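Local coordinates for protein serpin B3 (Homo sapiens, PDB 4ZK3) that is a serpin that probably inhibits proteases by trapping them as they cut its reactive-centre loop, and is linked to the Pso p27 aggregates of psoriasis, at residues A104-T112 with Y127-A137; G322-A332 with A344-F352. All coordinates share one frame; numbering follows the deposited sequence.

Contact 1 (A104-T112 with Y127-A137); sequences ANKLFGEKT and YQTSVESVDFA
E110 and the turn at F136 and A137 form the tight end of this contact. E110 OE1 accepts A137 N at 3.0 Å, from above the carboxylate plane, and F136 N more weakly. In E110, CG lies anti to the backbone N (chi1 162°) and the chain bends at chi2 (62°), which swings the carboxylate toward the turn. OE2 takes N and OG1 of T112, so OE1 is held from across the contact and OE2 from its own segment. The F136 ring brings its edge to the backbone, CE2 3.6 Å from F108 O, while V134 CG2 lies over the ring centre. V134 CG1 meets F108 CD2 at 4.0 Å, and both residues touch helix 140-153.

L107 N donates to S130 O and E132 N to L107 O, each at 2.8 Å. The extended K106 chain carries NZ to E132 OE1 at 2.7 Å, a salt bridge; K106 also makes a cation-pi contact with W150. S130, V131, S133 and K111 form the solvent side. There, waters link N105 O to S130 OG and K111 O to S133 OG. Joined through helix 117-127, this parallel pair sets strand 130-134 at the edge of the main serpin beta sheet.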
loop_
_atom_site.group_PDB
_atom_site.type_symbol
_atom_site.label_atom_id
_atom_site.label_comp_id
_atom_site.label_asym_id
_atom_site.label_seq_id
_atom_site.Cartn_x
_atom_site.Cartn_y
_atom_site.Cartn_z
ATOM N N ALA A 104 -11.994 1.601 -2.675
ATOM C CA ALA A 104 -12.789 2.203 -3.729
ATOM C C ALA A 104 -11.885 2.845 -4.781
ATOM O O ALA A 104 -10.783 3.354 -4.461
ATOM C CB ALA A 104 -13.659 3.277 -3.116
ATOM N N ASN A 105 -12.413 2.888 -5.993
ATOM C CA ASN A 105 -11.807 3.476 -7.135
ATOM C C ASN A 105 -12.727 4.513 -7.685
ATOM O O ASN A 105 -13.928 4.319 -7.718
ATOM C CB ASN A 105 -11.577 2.364 -8.178
ATOM C CG ASN A 105 -10.517 1.415 -7.755
ATOM O OD1 ASN A 105 -10.696 0.164 -7.682
ATOM N ND2 ASN A 105 -9.405 1.972 -7.442
ATOM N N LYS A 106 -12.191 5.627 -8.141
ATOM C CA LYS A 106 -13.007 6.669 -8.714
ATOM C C LYS A 106 -12.307 7.468 -9.810
ATOM O O LYS A 106 -11.146 7.758 -9.723
ATOM C CB LYS A 106 -13.499 7.644 -7.609
ATOM C CG LYS A 106 -14.621 8.592 -8.082
ATOM C CD LYS A 106 -15.236 9.338 -6.917
ATOM C CE LYS A 106 -16.341 10.280 -7.344
ATOM N NZ LYS A 106 -17.133 10.846 -6.190
ATOM N N LEU A 107 -13.073 7.831 -10.840
ATOM C CA LEU A 107 -12.663 8.722 -11.889
ATOM C C LEU A 107 -13.297 10.107 -11.717
ATOM O O LEU A 107 -14.502 10.266 -11.711
ATOM C CB LEU A 107 -12.987 8.117 -13.260
ATOM C CG LEU A 107 -12.834 9.061 -14.455
ATOM C CD1 LEU A 107 -11.440 9.610 -14.599
ATOM C CD2 LEU A 107 -13.230 8.434 -15.761
ATOM N N PHE A 108 -12.461 11.119 -11.623
ATOM C CA PHE A 108 -12.904 12.495 -11.622
ATOM C C PHE A 108 -12.463 13.050 -12.999
ATOM O O PHE A 108 -11.277 13.144 -13.303
ATOM C CB PHE A 108 -12.268 13.322 -10.513
ATOM C CG PHE A 108 -12.690 12.945 -9.109
ATOM C CD1 PHE A 108 -11.975 11.959 -8.383
ATOM C CD2 PHE A 108 -13.742 13.564 -8.487
ATOM C CE1 PHE A 108 -12.347 11.593 -7.087
ATOM C CE2 PHE A 108 -14.096 13.219 -7.173
ATOM C CZ PHE A 108 -13.393 12.246 -6.489
ATOM N N GLY A 109 -13.428 13.392 -13.845
ATOM C CA GLY A 109 -13.079 13.963 -15.126
ATOM C C GLY A 109 -13.598 15.351 -15.325
ATOM O O GLY A 109 -14.613 15.720 -14.765
ATOM N N GLU A 110 -12.918 16.094 -16.187
ATOM C CA GLU A 110 -13.413 17.386 -16.598
ATOM C C GLU A 110 -14.843 17.274 -17.134
ATOM O O GLU A 110 -15.185 16.375 -17.919
ATOM C CB GLU A 110 -12.444 18.046 -17.559
ATOM C CG GLU A 110 -13.070 19.180 -18.368
ATOM C CD GLU A 110 -13.573 20.349 -17.550
ATOM O OE1 GLU A 110 -13.025 20.635 -16.460
ATOM O OE2 GLU A 110 -14.531 20.974 -18.009
ATOM N N LYS A 111 -15.680 18.179 -16.633
ATOM C CA LYS A 111 -17.115 18.210 -16.846
ATOM C C LYS A 111 -17.500 18.217 -18.341
ATOM O O LYS A 111 -18.436 17.532 -18.795
ATOM C CB LYS A 111 -17.630 19.504 -16.188
ATOM C CG LYS A 111 -19.026 19.458 -15.605
ATOM C CD LYS A 111 -19.339 20.777 -14.878
ATOM C CE LYS A 111 -18.772 21.977 -15.642
ATOM N NZ LYS A 111 -19.533 23.246 -15.452
ATOM N N THR A 112 -16.730 18.953 -19.099
ATOM C CA THR A 112 -16.978 19.051 -20.518
ATOM C C THR A 112 -16.253 18.024 -21.364
ATOM O O THR A 112 -16.355 18.056 -22.585
ATOM C CB THR A 112 -16.603 20.456 -21.019
ATOM O OG1 THR A 112 -15.206 20.715 -20.799
ATOM C CG2 THR A 112 -17.443 21.499 -20.299
ATOM N N TYR A 127 -12.843 -2.565 -11.996
ATOM C CA TYR A 127 -12.301 -1.806 -10.856
ATOM C C TYR A 127 -13.398 -1.180 -10.033
ATOM O O TYR A 127 -13.125 -0.482 -9.079
ATOM C CB TYR A 127 -11.350 -0.712 -11.371
ATOM C CG TYR A 127 -10.104 -1.312 -11.881
ATOM C CD1 TYR A 127 -9.062 -1.640 -11.016
ATOM C CD2 TYR A 127 -10.000 -1.687 -13.205
ATOM C CE1 TYR A 127 -7.923 -2.254 -11.493
ATOM C CE2 TYR A 127 -8.866 -2.333 -13.676
ATOM C CZ TYR A 127 -7.844 -2.594 -12.839
ATOM O OH TYR A 127 -6.733 -3.246 -13.322
ATOM N N GLN A 128 -14.666 -1.442 -10.388
ATOM C CA GLN A 128 -15.809 -0.932 -9.610
ATOM C C GLN A 128 -15.732 0.590 -9.532
ATOM O O GLN A 128 -16.182 1.207 -8.583
ATOM C CB GLN A 128 -15.851 -1.547 -8.208
ATOM C CG GLN A 128 -15.672 -3.060 -8.139
ATOM C CD GLN A 128 -15.661 -3.640 -6.665
ATOM O OE1 GLN A 128 -15.201 -3.012 -5.681
ATOM N NE2 GLN A 128 -16.160 -4.867 -6.539
ATOM N N THR A 129 -15.168 1.215 -10.552
ATOM C CA THR A 129 -14.911 2.625 -10.528
ATOM C C THR A 129 -16.231 3.436 -10.709
ATOM O O THR A 129 -16.980 3.188 -11.656
ATOM C CB THR A 129 -13.903 2.962 -11.635
ATOM O OG1 THR A 129 -12.723 2.144 -11.448
ATOM C CG2 THR A 129 -13.527 4.441 -11.565
ATOM N N SER A 130 -16.469 4.434 -9.856
ATOM C CA SER A 130 -17.554 5.384 -10.090
ATOM C C SER A 130 -16.925 6.611 -10.730
ATOM O O SER A 130 -15.709 6.764 -10.724
ATOM C CB SER A 130 -18.274 5.750 -8.769
ATOM O OG SER A 130 -17.324 6.271 -7.846
ATOM N N VAL A 131 -17.761 7.441 -11.334
ATOM C CA VAL A 131 -17.314 8.577 -12.125
ATOM C C VAL A 131 -17.984 9.849 -11.611
ATOM O O VAL A 131 -19.221 9.909 -11.465
ATOM C CB VAL A 131 -17.699 8.400 -13.586
ATOM C CG1 VAL A 131 -17.284 9.615 -14.379
ATOM C CG2 VAL A 131 -17.056 7.105 -14.146
ATOM N N GLU A 132 -17.186 10.859 -11.367
ATOM C CA GLU A 132 -17.764 12.150 -11.037
ATOM C C GLU A 132 -17.140 13.182 -11.946
ATOM O O GLU A 132 -15.923 13.155 -12.178
ATOM C CB GLU A 132 -17.544 12.506 -9.558
ATOM C CG GLU A 132 -18.066 13.894 -9.257
ATOM C CD GLU A 132 -18.434 14.127 -7.809
ATOM O OE1 GLU A 132 -17.999 13.302 -6.964
ATOM O OE2 GLU A 132 -19.142 15.149 -7.532
ATOM N N SER A 133 -17.984 14.067 -12.483
ATOM C CA SER A 133 -17.539 15.213 -13.287
ATOM C C SER A 133 -17.344 16.474 -12.485
ATOM O O SER A 133 -18.224 16.867 -11.714
ATOM C CB SER A 133 -18.553 15.472 -14.423
ATOM O OG SER A 133 -18.650 14.378 -15.315
ATOM N N VAL A 134 -16.189 17.100 -12.630
ATOM C CA VAL A 134 -15.821 18.319 -11.896
ATOM C C VAL A 134 -15.299 19.367 -12.856
ATOM O O VAL A 134 -15.000 19.077 -14.039
ATOM C CB VAL A 134 -14.800 18.000 -10.770
ATOM C CG1 VAL A 134 -15.391 16.891 -9.903
ATOM C CG2 VAL A 134 -13.453 17.548 -11.338
ATOM N N ASP A 135 -15.266 20.610 -12.375
ATOM C CA ASP A 135 -14.905 21.770 -13.176
ATOM C C ASP A 135 -13.449 22.109 -13.029
ATOM O O ASP A 135 -13.081 23.042 -12.301
ATOM C CB ASP A 135 -15.783 22.974 -12.759
ATOM C CG ASP A 135 -15.777 24.142 -13.796
ATOM O OD1 ASP A 135 -14.874 24.284 -14.660
ATOM O OD2 ASP A 135 -16.720 24.949 -13.702
ATOM N N PHE A 136 -12.593 21.357 -13.712
ATOM C CA PHE A 136 -11.158 21.565 -13.636
ATOM C C PHE A 136 -10.875 22.856 -14.436
ATOM O O PHE A 136 -9.962 23.586 -14.100
ATOM C CB PHE A 136 -10.292 20.420 -14.262
ATOM C CG PHE A 136 -10.214 19.103 -13.449
ATOM C CD1 PHE A 136 -9.750 19.080 -12.145
ATOM C CD2 PHE A 136 -10.548 17.883 -14.050
ATOM C CE1 PHE A 136 -9.658 17.889 -11.424
ATOM C CE2 PHE A 136 -10.477 16.705 -13.339
ATOM C CZ PHE A 136 -10.031 16.711 -12.020
ATOM N N ALA A 137 -11.632 23.083 -15.519
ATOM C CA ALA A 137 -11.307 24.170 -16.448
ATOM C C ALA A 137 -11.368 25.489 -15.737
ATOM O O ALA A 137 -10.419 26.243 -15.774
ATOM C CB ALA A 137 -12.252 24.189 -17.649
HETATM O O HOH W 1 -14.961 1.341 -6.178
HETATM O O HOH W 2 -16.110 4.668 -6.118
HETATM O O HOH W 3 -15.952 23.016 -17.103
HETATM O O HOH W 4 -19.775 15.471 -17.418
#

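Contact 2 (G322-A332 with A344-F352); sequences GLVLSGVLHKA and AAATAVVGF
V350 O is gripped at a classic beta bulge. S326 N donates to V350 O at 2.9 Å. G327 N adds a weak bond to V350 O at 3.3 Å. S326 OG also comes near V350 O, but that weak bond is not settled. This hydroxyl sits between the backbone N and the carbonyl carbon (chi1 57°), which turns it in toward V350, and it lies close against V350 CG1. The bulge shifts the register by one residue. Beyond it the antiparallel ladder is regular, from V328 with V349 to A332 with A345.

H330 and T347 carry the polar side-chain link. H330 has CG anti to the backbone N (chi1 -171°), and its ring tilts across the non-hydrogen-bonded pair to bring ND1 2.8 Å from T347 OG1. The hydroxyl meets the ring at its edge. T347 OG1 also bonds to S33 OG, and H330 NE2 to S30 N, so this pair is tied to the start of helix 31-42.

On the same face, V349 is held between two apolar groups. Its CG1 packs on L325 CD1 at 3.5 Å. Its CG2 lies beside V328 CG1 at 4.1 Å, with the two valines pointing the same way. At the far end F352 and V324 exchange backbone bonds. The F352 ring reaches back along V324 and S326, with CE1 4.0 Å from V324 CB and CD1 3.8 Å from S326 CB.

Strand 340-351 lies between strands 174-185 and 325-336, consistent with the inserted reactive-centre loop of a cleaved serpin. Helix 31-42 covers the face of H330, T347 and V349 through I34, A37 and V41. On the other face L329 meets P164 and K331 NZ bonds to K160 O. Strand 276-294 runs along the outer side of strand 325-336.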
loop_
_atom_site.group_PDB
_atom_site.type_symbol
_atom_site.label_atom_id
_atom_site.label_comp_id
_atom_site.label_asym_id
_atom_site.label_seq_id
_atom_site.Cartn_x
_atom_site.Cartn_y
_atom_site.Cartn_z
ATOM N N GLY A 322 -3.266 11.716 -27.232
ATOM C CA GLY A 322 -3.039 13.080 -26.833
ATOM C C GLY A 322 -2.994 13.249 -25.324
ATOM O O GLY A 322 -2.389 14.203 -24.825
ATOM N N LEU A 323 -3.665 12.348 -24.597
ATOM C CA LEU A 323 -3.626 12.351 -23.094
ATOM C C LEU A 323 -2.279 11.899 -22.612
ATOM O O LEU A 323 -1.743 10.918 -23.153
ATOM C CB LEU A 323 -4.690 11.420 -22.492
ATOM C CG LEU A 323 -6.021 12.098 -22.140
ATOM C CD1 LEU A 323 -7.074 11.061 -21.794
ATOM C CD2 LEU A 323 -5.844 13.078 -20.995
ATOM N N VAL A 324 -1.745 12.624 -21.633
ATOM C CA VAL A 324 -0.463 12.325 -20.966
ATOM C C VAL A 324 -0.652 12.483 -19.457
ATOM O O VAL A 324 -1.410 13.360 -19.026
ATOM C CB VAL A 324 0.629 13.310 -21.401
ATOM C CG1 VAL A 324 1.938 12.983 -20.732
ATOM C CG2 VAL A 324 0.761 13.284 -22.927
ATOM N N LEU A 325 0.005 11.644 -18.658
ATOM C CA LEU A 325 -0.049 11.805 -17.198
ATOM C C LEU A 325 1.001 12.785 -16.709
ATOM O O LEU A 325 2.230 12.657 -17.017
ATOM C CB LEU A 325 0.145 10.500 -16.459
ATOM C CG LEU A 325 -0.804 9.362 -16.803
ATOM C CD1 LEU A 325 -0.506 8.172 -15.904
ATOM C CD2 LEU A 325 -2.243 9.809 -16.721
ATOM N N SER A 326 0.508 13.741 -15.926
ATOM C CA SER A 326 1.308 14.759 -15.287
ATOM C C SER A 326 1.794 14.336 -13.919
ATOM O O SER A 326 2.809 14.819 -13.498
ATOM C CB SER A 326 0.536 16.081 -15.176
ATOM O OG SER A 326 -0.718 15.974 -14.460
ATOM N N GLY A 327 1.098 13.440 -13.202
ATOM C CA GLY A 327 1.622 13.004 -11.901
ATOM C C GLY A 327 0.976 11.740 -11.322
ATOM O O GLY A 327 -0.045 11.261 -11.787
ATOM N N VAL A 328 1.629 11.174 -10.330
ATOM C CA VAL A 328 1.148 10.000 -9.597
ATOM C C VAL A 328 1.610 10.209 -8.170
ATOM O O VAL A 328 2.822 10.347 -7.927
ATOM C CB VAL A 328 1.693 8.660 -10.110
ATOM C CG1 VAL A 328 1.070 7.466 -9.346
ATOM C CG2 VAL A 328 1.382 8.513 -11.582
ATOM N N LEU A 329 0.636 10.314 -7.271
ATOM C CA LEU A 329 0.847 10.616 -5.868
ATOM C C LEU A 329 0.258 9.511 -4.957
ATOM O O LEU A 329 -0.783 8.918 -5.270
ATOM C CB LEU A 329 0.174 11.916 -5.517
ATOM C CG LEU A 329 0.612 13.145 -6.300
ATOM C CD1 LEU A 329 -0.091 14.282 -5.650
ATOM C CD2 LEU A 329 2.105 13.355 -6.216
ATOM N N HIS A 330 0.936 9.264 -3.853
ATOM C CA HIS A 330 0.523 8.267 -2.853
ATOM C C HIS A 330 0.768 8.805 -1.478
ATOM O O HIS A 330 1.828 9.413 -1.212
ATOM C CB HIS A 330 1.320 6.992 -3.042
ATOM C CG HIS A 330 0.853 5.831 -2.217
ATOM N ND1 HIS A 330 -0.315 5.133 -2.483
ATOM C CD2 HIS A 330 1.419 5.211 -1.160
ATOM C CE1 HIS A 330 -0.454 4.147 -1.604
ATOM N NE2 HIS A 330 0.560 4.198 -0.776
ATOM N N LYS A 331 -0.169 8.517 -0.588
ATOM C CA LYS A 331 -0.061 8.870 0.797
ATOM C C LYS A 331 -0.664 7.759 1.684
ATOM O O LYS A 331 -1.694 7.180 1.392
ATOM C CB LYS A 331 -0.774 10.218 0.998
ATOM C CG LYS A 331 -0.376 10.911 2.273
ATOM C CD LYS A 331 -0.953 12.314 2.368
ATOM C CE LYS A 331 -0.608 12.921 3.714
ATOM N NZ LYS A 331 -1.013 14.356 3.724
ATOM N N ALA A 332 -0.052 7.509 2.819
ATOM C CA ALA A 332 -0.409 6.348 3.631
ATOM C C ALA A 332 -0.218 6.638 5.113
ATOM O O ALA A 332 0.639 7.453 5.495
ATOM C CB ALA A 332 0.393 5.105 3.210
ATOM N N ALA A 344 -4.595 3.173 6.297
ATOM C CA ALA A 344 -5.227 3.816 5.150
ATOM C C ALA A 344 -4.265 4.267 4.153
ATOM O O ALA A 344 -3.145 4.607 4.481
ATOM C CB ALA A 344 -6.064 5.018 5.597
ATOM N N ALA A 345 -4.681 4.329 2.885
ATOM C CA ALA A 345 -3.792 4.890 1.842
ATOM C C ALA A 345 -4.602 5.315 0.684
ATOM O O ALA A 345 -5.796 4.925 0.543
ATOM C CB ALA A 345 -2.722 3.897 1.422
ATOM N N ALA A 346 -3.992 6.133 -0.155
ATOM C CA ALA A 346 -4.657 6.468 -1.359
ATOM C C ALA A 346 -3.646 6.828 -2.421
ATOM O O ALA A 346 -2.538 7.282 -2.100
ATOM C CB ALA A 346 -5.674 7.598 -1.138
ATOM N N THR A 347 -4.036 6.633 -3.680
ATOM C CA THR A 347 -3.229 6.948 -4.835
ATOM C C THR A 347 -4.030 7.768 -5.823
ATOM O O THR A 347 -5.167 7.437 -6.136
ATOM C CB THR A 347 -2.772 5.628 -5.514
ATOM O OG1 THR A 347 -2.170 4.743 -4.544
ATOM C CG2 THR A 347 -1.853 5.903 -6.656
ATOM N N ALA A 348 -3.414 8.845 -6.317
ATOM C CA ALA A 348 -4.005 9.703 -7.338
ATOM C C ALA A 348 -3.137 9.702 -8.588
ATOM O O ALA A 348 -1.933 9.860 -8.504
ATOM C CB ALA A 348 -4.143 11.144 -6.801
ATOM N N VAL A 349 -3.760 9.549 -9.740
ATOM C CA VAL A 349 -3.105 9.661 -11.022
ATOM C C VAL A 349 -3.788 10.821 -11.766
ATOM O O VAL A 349 -5.042 10.814 -11.929
ATOM C CB VAL A 349 -3.322 8.366 -11.824
ATOM C CG1 VAL A 349 -2.831 8.503 -13.301
ATOM C CG2 VAL A 349 -2.679 7.167 -11.069
ATOM N N VAL A 350 -2.977 11.812 -12.166
ATOM C CA VAL A 350 -3.448 13.070 -12.785
ATOM C C VAL A 350 -3.014 13.154 -14.237
ATOM O O VAL A 350 -1.865 12.894 -14.548
ATOM C CB VAL A 350 -2.843 14.288 -12.083
ATOM C CG1 VAL A 350 -3.381 15.592 -12.670
ATOM C CG2 VAL A 350 -3.130 14.247 -10.609
ATOM N N GLY A 351 -3.949 13.450 -15.123
ATOM C CA GLY A 351 -3.684 13.503 -16.556
ATOM C C GLY A 351 -4.314 14.710 -17.235
ATOM O O GLY A 351 -5.253 15.323 -16.709
ATOM N N PHE A 352 -3.816 15.011 -18.435
ATOM C CA PHE A 352 -4.187 16.208 -19.177
ATOM C C PHE A 352 -3.979 15.986 -20.669
ATOM O O PHE A 352 -3.151 15.187 -21.063
ATOM C CB PHE A 352 -3.397 17.433 -18.688
ATOM C CG PHE A 352 -1.964 17.426 -19.091
ATOM C CD1 PHE A 352 -1.092 16.456 -18.609
ATOM C CD2 PHE A 352 -1.469 18.398 -19.975
ATOM C CE1 PHE A 352 0.232 16.443 -18.990
ATOM C CE2 PHE A 352 -0.125 18.392 -20.350
ATOM C CZ PHE A 352 0.719 17.411 -19.857
#

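From the N terminus, strand 99-110 comes first. The chain then passes through helix 117-127, and contact 1 closes that loop when strand 130-134 returns alongside. Helix 140-153 and strand 174-185 follow. Contact 2 opens much later and closes the hairpin between strands 325-336 and 340-351. The two contacts are in series along the chain and neither nest nor cross. Their centres are 13 Å apart. The nearest atoms of contact 1 and contact 2 are about 6 Å apart. Strand 174-185 joins them, pairing with strand 99-110 on one side and strand 340-351 on the other. Contact 1 thus ties the sheet edge, and contact 2 the strand that is probably the inserted reactive-centre loop, into one serpin sheet.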